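Side-chain contacts in putative efflux transporter (Bacteroides eggerthii, PDB 4L8J), which probably serves as the periplasmic adaptor (membrane-fusion) subunit of an efflux system, as in the HlyD family of secretion proteins: residues 251-256 / 288-293; 21-26 / 176-181. One frame throughout, in Å; residues are numbered along the deposited sequence. Where two conformers were deposited one is given.

Contact 1 of 2, residues 251-256 / 288-293; sequences IEEKLM and TVYSPT
The side chains of Glu-253 and Tyr-290 cross at about a right angle, and OE2 of Glu-253 comes obliquely to the ring, 3.4 Å from CE1 of Tyr-290. The carboxylate plane is tilted 55° from that of the ring. Glu-253 was modelled in two conformers, so this approach describes one of them. Next in sequence, Lys-254 curls back along its own segment: NZ donates to the carbonyl O of Ile-251 (2.8 Å), in the plane of that carbonyl, and bridges the turn at Glu-252 and Glu-253. Leu-255, buried, carries the main apolar contact. Its CD1 sits over one face of the Tyr-290 ring, 4.2 Å from the ring centroid and displaced toward the CG end, a CH-pi contact, while CD2 lies 4.0 Å from Tyr-290 CD1. Chi1 of 176°, with Tyr-290 CG anti to the backbone N, carries the ring toward Leu-255. Leu-255 also packs on Leu-299 of the second subunit, and Met-256 (selenomethionine) begins a strand that pairs with that subunit in an antiparallel ladder. The contact is thus mainly apolar, one CH-pi approach of Leu-255 to the tyrosine face beside the subunit interface, and the oblique carboxylate makes a doubtful contribution.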
ATOM      1  N   ILE A 251      11.049  11.434   0.905  1.00 36.21           N
ATOM      2  CA  ILE A 251       9.893  11.500  -0.017  1.00 36.37           C
ATOM      3  C   ILE A 251       9.975  12.789  -0.825  1.00 42.13           C
ATOM      4  O   ILE A 251      10.109  13.859  -0.240  1.00 40.46           O
ATOM      5  CB  ILE A 251       8.530  11.343   0.708  1.00 38.76           C
ATOM      6  CG1 ILE A 251       8.332   9.882   1.160  1.00 37.99           C
ATOM      7  CG2 ILE A 251       7.327  11.828  -0.185  1.00 40.04           C
ATOM      8  CD1 ILE A 251       7.081   9.714   2.084  1.00 37.97           C
ATOM      9  N   GLU A 252       9.975  12.671  -2.160  1.00 42.15           N
ATOM     10  CA  GLU A 252      10.076  13.839  -3.048  1.00 44.62           C
ATOM     11  C   GLU A 252       8.780  14.689  -3.006  1.00 48.81           C
ATOM     12  O   GLU A 252       8.820  15.809  -2.482  1.00 48.86           O
ATOM     13  CB  GLU A 252      10.416  13.416  -4.484  1.00 46.99           C
ATOM     14  CG  GLU A 252      10.740  14.595  -5.391  1.00 59.34           C
ATOM     15  CD  GLU A 252      11.016  14.256  -6.847  1.00 79.41           C
ATOM     16  OE1 GLU A 252      10.830  13.080  -7.244  1.00 66.37           O
ATOM     17  OE2 GLU A 252      11.423  15.176  -7.595  1.00 68.36           O
ATOM     18  N   GLU A 253       7.658  14.168  -3.539  1.00 45.68           N
ATOM     19  CA  GLU A 253       6.372  14.889  -3.532  0.50 45.27           C
ATOM     20  C   GLU A 253       5.593  14.564  -2.247  1.00 46.30           C
ATOM     21  O   GLU A 253       5.031  13.474  -2.119  1.00 45.14           O
ATOM     22  CB  GLU A 253       5.523  14.623  -4.810  0.50 47.23           C
ATOM     23  CG  GLU A 253       5.258  13.167  -5.190  0.50 56.10           C
ATOM     24  CD  GLU A 253       3.852  12.803  -5.645  0.50 69.18           C
ATOM     25  OE1 GLU A 253       3.108  13.698  -6.114  0.50 48.16           O
ATOM     26  OE2 GLU A 253       3.507  11.601  -5.553  0.50 57.32           O
ATOM     27  N   LYS A 254       5.610  15.489  -1.284  1.00 42.63           N
ATOM     28  CA  LYS A 254       4.943  15.371   0.012  1.00 41.69           C
ATOM     29  C   LYS A 254       3.417  15.238  -0.152  1.00 42.94           C
ATOM     30  O   LYS A 254       2.808  16.008  -0.894  1.00 42.46           O
ATOM     31  CB  LYS A 254       5.268  16.578   0.907  1.00 44.17           C
ATOM     32  CG  LYS A 254       6.751  16.940   0.999  1.00 53.14           C
ATOM     33  CD  LYS A 254       7.608  15.881   1.661  1.00 50.50           C
ATOM     34  CE  LYS A 254       9.073  16.291   1.674  1.00 54.97           C
ATOM     35  NZ  LYS A 254       9.940  15.213   2.245  1.00 54.21           N
ATOM     36  N   LEU A 255       2.840  14.209   0.485  1.00 35.43           N
ATOM     37  CA  LEU A 255       1.418  13.931   0.471  1.00 33.52           C
ATOM     38  C   LEU A 255       0.807  14.322   1.815  1.00 35.35           C
ATOM     39  O   LEU A 255       1.451  14.130   2.844  1.00 33.20           O
ATOM     40  CB  LEU A 255       1.124  12.459   0.153  1.00 32.48           C
ATOM     41  CG  LEU A 255       1.701  11.896  -1.166  1.00 36.55           C
ATOM     42  CD1 LEU A 255       1.230  10.515  -1.369  1.00 36.19           C
ATOM     43  CD2 LEU A 255       1.312  12.742  -2.368  1.00 37.06           C
HETATM   44  N   MSE A 256      -0.447  14.848   1.790  1.00 30.25           N
HETATM   45  CA  MSE A 256      -1.206  15.262   2.981  1.00 29.37           C
HETATM   46  C   MSE A 256      -2.310  14.278   3.247  1.00 33.34           C
HETATM   47  O   MSE A 256      -2.885  13.729   2.295  1.00 33.48           O
HETATM   48  CB  MSE A 256      -1.833  16.668   2.798  1.00 31.22           C
HETATM   49  CG  MSE A 256      -0.851  17.775   2.415  1.00 38.15           C
HETATM   50 SE   MSE A 256       0.334  18.180   3.903  0.75 45.42          SE
HETATM   51  CE  MSE A 256       2.081  17.976   2.918  1.00 42.20           C
ATOM     52  N   THR A 288      -6.119  17.745  -5.221  1.00 31.96           N
ATOM     53  CA  THR A 288      -5.799  16.631  -6.097  1.00 31.91           C
ATOM     54  C   THR A 288      -5.587  15.450  -5.188  1.00 35.03           C
ATOM     55  O   THR A 288      -4.712  15.476  -4.324  1.00 33.89           O
ATOM     56  CB  THR A 288      -4.594  16.907  -7.029  1.00 36.82           C
ATOM     57  OG1 THR A 288      -4.841  18.088  -7.769  1.00 41.99           O
ATOM     58  CG2 THR A 288      -4.333  15.743  -8.020  1.00 35.40           C
ATOM     59  N   VAL A 289      -6.417  14.426  -5.358  1.00 32.37           N
ATOM     60  CA  VAL A 289      -6.309  13.182  -4.620  1.00 32.03           C
ATOM     61  C   VAL A 289      -5.178  12.382  -5.274  1.00 37.40           C
ATOM     62  O   VAL A 289      -5.138  12.266  -6.505  1.00 36.65           O
ATOM     63  CB  VAL A 289      -7.658  12.402  -4.562  1.00 34.87           C
ATOM     64  CG1 VAL A 289      -7.497  11.057  -3.843  1.00 34.39           C
ATOM     65  CG2 VAL A 289      -8.737  13.229  -3.883  1.00 34.11           C
ATOM     66  N   TYR A 290      -4.243  11.874  -4.468  1.00 35.50           N
ATOM     67  CA  TYR A 290      -3.144  11.072  -4.983  1.00 37.38           C
ATOM     68  C   TYR A 290      -3.666   9.814  -5.680  1.00 45.31           C
ATOM     69  O   TYR A 290      -4.416   9.020  -5.088  1.00 44.61           O
ATOM     70  CB  TYR A 290      -2.138  10.674  -3.881  1.00 39.07           C
ATOM     71  CG  TYR A 290      -1.058   9.753  -4.410  1.00 43.09           C
ATOM     72  CD1 TYR A 290      -0.027  10.241  -5.209  1.00 45.87           C
ATOM     73  CD2 TYR A 290      -1.134   8.374  -4.217  1.00 44.48           C
ATOM     74  CE1 TYR A 290       0.937   9.390  -5.747  1.00 48.40           C
ATOM     75  CE2 TYR A 290      -0.205   7.509  -4.793  1.00 46.59           C
ATOM     76  CZ  TYR A 290       0.850   8.025  -5.528  1.00 55.16           C
ATOM     77  OH  TYR A 290       1.789   7.187  -6.067  1.00 59.36           O
ATOM     78  N   SER A 291      -3.241   9.635  -6.929  1.00 46.88           N
ATOM     79  CA  SER A 291      -3.591   8.467  -7.718  1.00 50.49           C
ATOM     80  C   SER A 291      -2.359   8.000  -8.515  1.00 64.98           C
ATOM     81  O   SER A 291      -1.793   8.798  -9.278  1.00 66.09           O
ATOM     82  CB  SER A 291      -4.779   8.745  -8.637  1.00 51.69           C
ATOM     83  OG  SER A 291      -5.236   7.529  -9.204  1.00 57.98           O
ATOM     84  N   PRO A 292      -1.907   6.729  -8.318  1.00 67.08           N
ATOM     85  CA  PRO A 292      -0.742   6.239  -9.079  1.00 69.76           C
ATOM     86  C   PRO A 292      -1.043   6.194 -10.586  1.00 77.89           C
ATOM     87  O   PRO A 292      -0.416   6.936 -11.354  1.00 78.45           O
ATOM     88  CB  PRO A 292      -0.483   4.837  -8.488  1.00 71.60           C
ATOM     89  CG  PRO A 292      -1.277   4.789  -7.193  1.00 74.61           C
ATOM     90  CD  PRO A 292      -2.459   5.674  -7.440  1.00 69.04           C
ATOM     91  N   THR A 293      -2.048   5.394 -11.000  1.00 76.03           N
ATOM     92  CA  THR A 293      -2.408   5.271 -12.413  1.00 77.13           C
ATOM     93  C   THR A 293      -3.862   5.705 -12.628  1.00 79.50           C
ATOM     94  O   THR A 293      -4.785   5.095 -12.084  1.00 79.49           O
ATOM     95  CB  THR A 293      -2.141   3.834 -12.937  1.00 91.52           C
ATOM     96  OG1 THR A 293      -0.887   3.346 -12.435  1.00 94.57           O
ATOM     97  CG2 THR A 293      -2.158   3.748 -14.470  1.00 90.77           C
TER

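Contact 2 of 2, residues 21-26 / 176-181; sequences ILKDFS and LYLLRA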
ATOM      1  N   ILE A  21       5.279  11.936  12.163  1.00 29.88           N
ATOM      2  CA  ILE A  21       4.654  11.305  13.316  1.00 28.07           C
ATOM      3  C   ILE A  21       4.638  12.292  14.473  1.00 31.10           C
ATOM      4  O   ILE A  21       5.656  12.901  14.777  1.00 30.02           O
ATOM      5  CB  ILE A  21       5.357   9.979  13.708  1.00 31.29           C
ATOM      6  CG1 ILE A  21       5.540   9.012  12.506  1.00 30.35           C
ATOM      7  CG2 ILE A  21       4.665   9.301  14.944  1.00 31.99           C
ATOM      8  CD1 ILE A  21       4.248   8.535  11.800  1.00 35.65           C
ATOM      9  N   LEU A  22       3.478  12.455  15.110  1.00 28.93           N
ATOM     10  CA  LEU A  22       3.315  13.351  16.251  1.00 29.77           C
ATOM     11  C   LEU A  22       2.957  12.547  17.488  1.00 33.58           C
ATOM     12  O   LEU A  22       2.126  11.643  17.398  1.00 34.22           O
ATOM     13  CB  LEU A  22       2.208  14.378  15.970  1.00 30.65           C
ATOM     14  CG  LEU A  22       2.301  15.211  14.687  1.00 35.79           C
ATOM     15  CD1 LEU A  22       1.015  16.019  14.504  1.00 38.07           C
ATOM     16  CD2 LEU A  22       3.476  16.168  14.731  1.00 33.06           C
ATOM     17  N   LYS A  23       3.610  12.837  18.631  1.00 27.89           N
ATOM     18  CA  LYS A  23       3.319  12.203  19.910  1.00 27.58           C
ATOM     19  C   LYS A  23       3.315  13.235  20.980  1.00 32.39           C
ATOM     20  O   LYS A  23       4.171  14.124  20.976  1.00 33.27           O
ATOM     21  CB  LYS A  23       4.333  11.080  20.272  1.00 30.37           C
ATOM     22  CG  LYS A  23       4.385   9.913  19.288  1.00 33.49           C
ATOM     23  CD  LYS A  23       3.153   8.986  19.392  1.00 34.99           C
ATOM     24  CE  LYS A  23       3.205   7.936  18.304  1.00 39.86           C
ATOM     25  NZ  LYS A  23       1.977   7.114  18.268  1.00 45.41           N
ATOM     26  N   ASP A  24       2.397  13.090  21.934  1.00 29.42           N
ATOM     27  CA  ASP A  24       2.285  13.975  23.077  1.00 29.33           C
ATOM     28  C   ASP A  24       2.673  13.216  24.331  1.00 34.19           C
ATOM     29  O   ASP A  24       2.262  12.071  24.522  1.00 33.66           O
ATOM     30  CB  ASP A  24       0.884  14.560  23.194  1.00 31.80           C
ATOM     31  CG  ASP A  24       0.540  15.537  22.086  1.00 40.99           C
ATOM     32  OD1 ASP A  24       1.286  16.519  21.907  1.00 42.83           O
ATOM     33  OD2 ASP A  24      -0.466  15.326  21.419  1.00 45.41           O
ATOM     34  N   PHE A  25       3.492  13.852  25.159  1.00 29.91           N
ATOM     35  CA  PHE A  25       3.948  13.310  26.440  1.00 28.71           C
ATOM     36  C   PHE A  25       3.734  14.325  27.507  1.00 32.79           C
ATOM     37  O   PHE A  25       3.820  15.523  27.244  1.00 33.18           O
ATOM     38  CB  PHE A  25       5.449  12.923  26.391  1.00 28.91           C
ATOM     39  CG  PHE A  25       5.795  12.011  25.237  1.00 29.48           C
ATOM     40  CD1 PHE A  25       5.463  10.659  25.273  1.00 31.66           C
ATOM     41  CD2 PHE A  25       6.435  12.505  24.107  1.00 28.91           C
ATOM     42  CE1 PHE A  25       5.739   9.829  24.191  1.00 32.27           C
ATOM     43  CE2 PHE A  25       6.743  11.668  23.040  1.00 31.06           C
ATOM     44  CZ  PHE A  25       6.408  10.330  23.094  1.00 30.59           C
ATOM     45  N   SER A  26       3.432  13.845  28.719  1.00 30.53           N
ATOM     46  CA  SER A  26       3.332  14.633  29.931  1.00 30.39           C
ATOM     47  C   SER A  26       4.707  14.646  30.576  1.00 32.59           C
ATOM     48  O   SER A  26       5.367  13.613  30.682  1.00 33.53           O
ATOM     49  CB  SER A  26       2.279  14.064  30.886  1.00 34.05           C
ATOM     50  OG  SER A  26       1.006  14.129  30.272  1.00 45.36           O
ATOM     51  N   LEU A 176      11.538   4.744  20.688  1.00 29.11           N
ATOM     52  CA  LEU A 176      12.943   5.094  20.528  1.00 28.99           C
ATOM     53  C   LEU A 176      13.245   5.590  19.097  1.00 32.93           C
ATOM     54  O   LEU A 176      14.013   6.542  18.947  1.00 31.96           O
ATOM     55  CB  LEU A 176      13.843   3.904  20.868  1.00 29.74           C
ATOM     56  CG  LEU A 176      15.373   4.149  20.775  1.00 34.06           C
ATOM     57  CD1 LEU A 176      15.815   5.328  21.672  1.00 32.70           C
ATOM     58  CD2 LEU A 176      16.145   2.880  21.084  1.00 34.38           C
ATOM     59  N   TYR A 177      12.634   4.962  18.058  1.00 30.17           N
ATOM     60  CA  TYR A 177      12.845   5.353  16.646  1.00 31.17           C
ATOM     61  C   TYR A 177      12.405   6.803  16.398  1.00 34.14           C
ATOM     62  O   TYR A 177      13.014   7.497  15.582  1.00 34.66           O
ATOM     63  CB  TYR A 177      12.135   4.385  15.686  1.00 32.58           C
ATOM     64  CG  TYR A 177      10.626   4.493  15.647  1.00 34.42           C
ATOM     65  CD1 TYR A 177       9.839   3.915  16.638  1.00 35.89           C
ATOM     66  CD2 TYR A 177       9.981   5.096  14.575  1.00 35.61           C
ATOM     67  CE1 TYR A 177       8.447   4.000  16.602  1.00 36.55           C
ATOM     68  CE2 TYR A 177       8.588   5.167  14.517  1.00 37.09           C
ATOM     69  CZ  TYR A 177       7.824   4.630  15.542  1.00 43.77           C
ATOM     70  OH  TYR A 177       6.446   4.693  15.504  1.00 45.87           O
ATOM     71  N   LEU A 178      11.386   7.279  17.143  1.00 28.91           N
ATOM     72  CA  LEU A 178      10.929   8.656  16.993  1.00 28.97           C
ATOM     73  C   LEU A 178      11.941   9.612  17.596  1.00 32.69           C
ATOM     74  O   LEU A 178      12.150  10.668  17.019  1.00 32.74           O
ATOM     75  CB  LEU A 178       9.509   8.888  17.564  1.00 29.03           C
ATOM     76  CG  LEU A 178       8.401   8.043  16.890  1.00 34.33           C
ATOM     77  CD1 LEU A 178       7.099   8.093  17.678  1.00 33.99           C
ATOM     78  CD2 LEU A 178       8.194   8.434  15.436  1.00 36.98           C
ATOM     79  N   LEU A 179      12.596   9.241  18.720  1.00 29.33           N
ATOM     80  CA  LEU A 179      13.634  10.076  19.328  1.00 29.20           C
ATOM     81  C   LEU A 179      14.907  10.104  18.478  1.00 35.00           C
ATOM     82  O   LEU A 179      15.610  11.106  18.473  1.00 35.28           O
ATOM     83  CB  LEU A 179      13.994   9.602  20.737  1.00 29.08           C
ATOM     84  CG  LEU A 179      12.967   9.890  21.837  1.00 34.43           C
ATOM     85  CD1 LEU A 179      13.271   9.057  23.076  1.00 33.98           C
ATOM     86  CD2 LEU A 179      12.954  11.376  22.211  1.00 35.89           C
ATOM     87  N   ARG A 180      15.208   9.002  17.779  1.00 30.80           N
ATOM     88  CA  ARG A 180      16.384   8.894  16.929  1.00 31.45           C
ATOM     89  C   ARG A 180      16.181   9.577  15.550  1.00 38.57           C
ATOM     90  O   ARG A 180      17.172   9.865  14.888  1.00 38.90           O
ATOM     91  CB  ARG A 180      16.753   7.419  16.712  1.00 30.25           C
ATOM     92  CG  ARG A 180      17.418   6.769  17.911  1.00 38.89           C
ATOM     93  CD  ARG A 180      17.523   5.273  17.715  1.00 42.10           C
ATOM     94  NE  ARG A 180      18.461   4.669  18.668  1.00 51.68           N
ATOM     95  CZ  ARG A 180      18.708   3.363  18.767  1.00 69.07           C
ATOM     96  NH1 ARG A 180      18.060   2.490  17.987  1.00 45.15           N
ATOM     97  NH2 ARG A 180      19.590   2.915  19.655  1.00 55.51           N
ATOM     98  N   ALA A 181      14.926   9.800  15.098  1.00 35.69           N
ATOM     99  CA  ALA A 181      14.681  10.416  13.791  1.00 35.08           C
ATOM    100  C   ALA A 181      15.410  11.745  13.675  1.00 39.14           C
ATOM    101  O   ALA A 181      15.441  12.538  14.623  1.00 34.82           O
ATOM    102  CB  ALA A 181      13.193  10.614  13.544  1.00 35.66           C
TER
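The forked end of Leu-178 lies across Ile-21 and Lys-23, crossing both side chains at about a right angle. The two strand residues are two positions apart and point the same way, toward the helix, so CD2 of the leucine meets Ile-21 alone, while CD1 meets both residues. CD2 of Leu-178 lies against the branch point of the isoleucine, 3.7 Å from Ile-21 CB and 3.7 Å from Ile-21 CG2. The other methyl, CD1, is 3.6 Å from Lys-23 CG and also touches Ile-21 CG2, which therefore meets both prongs of the fork. With Leu-178 CG anti to its carbonyl carbon (chi1 -61°), the fork is carried out from the helix toward the strand. A bend at chi2 (-74°) takes the outer lysine chain back across the same methyl, placing Lys-23 CE 3.9 Å from Leu-178 CD1. Beyond CE, the ammonium NZ is hydrogen-bonded to the hydroxyl of Tyr-175, just ahead of the helix, so that carbon packs in the middle while the charge finds a polar partner at the tip.

The strand, 20-29, belongs to a closed six-stranded antiparallel barrel, and the short helix 176-180, in the connection between strands 166-171 and 185-190, packs against it, as in the beta-barrel domain of membrane-fusion proteins. Strand 238-246, the neighbour of 20-29 in the barrel, shares in holding the helix: Leu-178 rests on Leu-243, and its carbonyl O accepts a hydrogen bond from Ser-245 OG. Leu-179 leans instead on Ile-215 and Val-217 of another barrel strand.

On the helix itself, Leu-178 CG stands 3.7 Å above one face of the Tyr-177 ring, offset toward its rim.

How the contacts relate
The centres of the two contacts are 25 Å apart and their nearest atoms about 10 Å, without touching. They belong to different parts of the elongated chain: contact 2 lies in the barrel, about 18 Å from the chain centre, and contact 1 about 37 Å from it, where the second subunit adjoins. The chain nevertheless links them twice. Strand 238-246, paired with 20-29, leads on into the loop that holds 251-256, and Gln-18, shortly before Ile-21, is backbone-bonded to Leu-255. No catalytic or transport site is identified at either contact; the bound PEG, about 4 Å from the Lys-23 side chain, probably comes from the crystallisation liquor.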